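Alr3699 protein (Nostoc sp., PDB 4XSP) is a glycosyltransferase-like protein of the GT-B fold, with two domains built on parallel beta-sheets and a bound UDP in the model. Local coordinates at residues B[234-239]-B[264-269]. Numbering follows the deposited sequence.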
loop_
_atom_site.group_PDB
_atom_site.type_symbol
_atom_site.label_atom_id
_atom_site.label_comp_id
_atom_site.label_asym_id
_atom_site.label_seq_id
_atom_site.Cartn_x
_atom_site.Cartn_y
_atom_site.Cartn_z
ATOM N N GLN B 234 -50.629 29.263 4.068
ATOM C CA GLN B 234 -50.611 28.678 2.714
ATOM C C GLN B 234 -49.244 28.070 2.323
ATOM O O GLN B 234 -49.117 27.504 1.247
ATOM C CB GLN B 234 -51.094 29.670 1.643
ATOM C CG GLN B 234 -50.102 30.723 1.183
ATOM C CD GLN B 234 -50.067 31.910 2.109
ATOM O OE1 GLN B 234 -50.592 31.851 3.220
ATOM N NE2 GLN B 234 -49.438 32.998 1.663
ATOM N N VAL B 235 -48.249 28.197 3.204
ATOM C CA VAL B 235 -46.921 27.699 2.940
ATOM C C VAL B 235 -46.886 26.233 3.348
ATOM O O VAL B 235 -47.300 25.849 4.463
ATOM C CB VAL B 235 -45.844 28.516 3.693
ATOM C CG1 VAL B 235 -44.457 28.012 3.360
ATOM C CG2 VAL B 235 -45.952 30.001 3.353
ATOM N N THR B 236 -46.429 25.409 2.418
ATOM C CA THR B 236 -46.219 23.997 2.661
ATOM C C THR B 236 -44.850 23.610 2.167
ATOM O O THR B 236 -44.211 24.340 1.387
ATOM C CB THR B 236 -47.252 23.127 1.935
ATOM O OG1 THR B 236 -47.128 23.307 0.515
ATOM C CG2 THR B 236 -48.654 23.458 2.389
ATOM N N ALA B 237 -44.415 22.445 2.614
ATOM C CA ALA B 237 -43.076 21.958 2.367
ATOM C C ALA B 237 -43.108 20.539 1.846
ATOM O O ALA B 237 -43.947 19.736 2.231
ATOM C CB ALA B 237 -42.225 22.025 3.617
ATOM N N ILE B 238 -42.183 20.251 0.944
ATOM C CA ILE B 238 -41.996 18.922 0.449
ATOM C C ILE B 238 -40.562 18.558 0.725
ATOM O O ILE B 238 -39.647 19.324 0.378
ATOM C CB ILE B 238 -42.327 18.854 -1.033
ATOM C CG1 ILE B 238 -43.782 19.291 -1.201
ATOM C CG2 ILE B 238 -42.152 17.430 -1.532
ATOM C CD1 ILE B 238 -44.239 19.385 -2.628
ATOM N N LEU B 239 -40.384 17.416 1.406
ATOM C CA LEU B 239 -39.071 16.873 1.721
ATOM C C LEU B 239 -38.882 15.739 0.775
ATOM O O LEU B 239 -39.615 14.737 0.830
ATOM C CB LEU B 239 -38.984 16.358 3.158
ATOM C CG LEU B 239 -39.373 17.410 4.198
ATOM C CD1 LEU B 239 -39.064 16.933 5.617
ATOM C CD2 LEU B 239 -38.690 18.741 3.909
ATOM N N GLU B 264 -48.359 18.729 10.361
ATOM C CA GLU B 264 -48.469 17.402 9.729
ATOM C C GLU B 264 -49.093 17.400 8.330
ATOM O O GLU B 264 -48.763 16.543 7.505
ATOM C CB GLU B 264 -49.210 16.393 10.637
ATOM C CG GLU B 264 -50.622 16.791 11.077
ATOM C CD GLU B 264 -50.647 17.733 12.277
ATOM O OE1 GLU B 264 -49.688 17.712 13.077
ATOM O OE2 GLU B 264 -51.624 18.503 12.400
ATOM N N ASN B 265 -49.981 18.350 8.066
ATOM C CA ASN B 265 -50.642 18.420 6.776
ATOM C C ASN B 265 -50.018 19.430 5.817
ATOM O O ASN B 265 -50.465 19.565 4.686
ATOM C CB ASN B 265 -52.114 18.700 6.978
ATOM C CG ASN B 265 -52.795 17.578 7.726
ATOM O OD1 ASN B 265 -53.277 17.751 8.851
ATOM N ND2 ASN B 265 -52.828 16.417 7.114
ATOM N N ARG B 266 -48.962 20.082 6.276
ATOM C CA ARG B 266 -48.239 21.086 5.515
ATOM C C ARG B 266 -46.782 20.683 5.215
ATOM O O ARG B 266 -45.961 21.541 4.878
ATOM C CB ARG B 266 -48.278 22.386 6.324
ATOM C CG ARG B 266 -49.667 23.011 6.315
ATOM C CD ARG B 266 -49.705 24.153 7.301
ATOM N NE ARG B 266 -48.876 25.262 6.870
ATOM C CZ ARG B 266 -48.300 26.153 7.673
ATOM N NH1 ARG B 266 -48.435 26.060 8.989
ATOM N NH2 ARG B 266 -47.566 27.141 7.154
ATOM N N VAL B 267 -46.465 19.394 5.402
ATOM C CA VAL B 267 -45.136 18.824 5.104
ATOM C C VAL B 267 -45.350 17.434 4.503
ATOM O O VAL B 267 -46.058 16.605 5.093
ATOM C CB VAL B 267 -44.216 18.713 6.344
ATOM C CG1 VAL B 267 -42.825 18.238 5.965
ATOM C CG2 VAL B 267 -44.075 20.042 7.060
ATOM N N LYS B 268 -44.782 17.201 3.321
ATOM C CA LYS B 268 -44.809 15.882 2.660
ATOM C C LYS B 268 -43.433 15.260 2.607
ATOM O O LYS B 268 -42.499 15.907 2.188
ATOM C CB LYS B 268 -45.252 15.999 1.201
ATOM C CG LYS B 268 -46.723 16.190 1.044
ATOM C CD LYS B 268 -47.036 16.629 -0.370
ATOM C CE LYS B 268 -48.388 17.290 -0.398
ATOM N NZ LYS B 268 -49.437 16.264 -0.259
ATOM N N PHE B 269 -43.329 13.989 2.968
ATOM C CA PHE B 269 -42.093 13.235 2.833
ATOM C C PHE B 269 -42.316 12.370 1.635
ATOM O O PHE B 269 -42.994 11.341 1.717
ATOM C CB PHE B 269 -41.848 12.348 4.060
ATOM C CG PHE B 269 -41.479 13.118 5.298
ATOM C CD1 PHE B 269 -42.438 13.849 5.989
ATOM C CD2 PHE B 269 -40.172 13.126 5.758
ATOM C CE1 PHE B 269 -42.100 14.563 7.123
ATOM C CE2 PHE B 269 -39.830 13.836 6.902
ATOM C CZ PHE B 269 -40.791 14.564 7.575
#
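A bend at chi3 (68°) turns the guanidinium of Arg-266 back onto the carbonyl of Val-235, while Leu-239, with CG anti to its own carbonyl carbon, holds CD1 over a face of the Phe-269 ring. The arginine grips side-on: NE lies 2.9 Å and NH2 3.0 Å from Val-235 O, which sits at the guanidinium edge, tilted some 16-17° out of its plane. Arginine suits this place because its NE and NH2 can both donate to one carbonyl oxygen. The methylene chain of Arg-266 meanwhile passes Thr-236 CG2, the methyl of a beta-branched residue at home in a strand.

From there regular parallel pairing takes over: Ala-237 N bonds to Arg-266 O, Lys-268 N to Ala-237 O, and Leu-239 N to Lys-268 O, the last at 2.7 Å and almost straight. Ala-237, Leu-239, Val-267 and Phe-269 share one face of the sheet. Leu-239 CG meets Val-267 CG1 at 4.0 Å, and Leu-239 CD1 makes a CH-pi contact 3.8 Å from the Phe-269 ring centroid. Ala-237 and Val-267 are compact enough to pack against Leu-228 of helix 221-228, and the flat ring of Phe-269, which also touches Ile-258 of helix 248-261, offers a face to the leucine methyl.

The pair closes a beta-alpha-beta unit through helix 248-261, at the edge of the Rossmann-like sheet. Its chemistry implies a largely buried apolar face beside three backbone bonds that join the strands, while two N-H groups of a cationic side chain grip Val-235 O and would probably polarise that carbonyl.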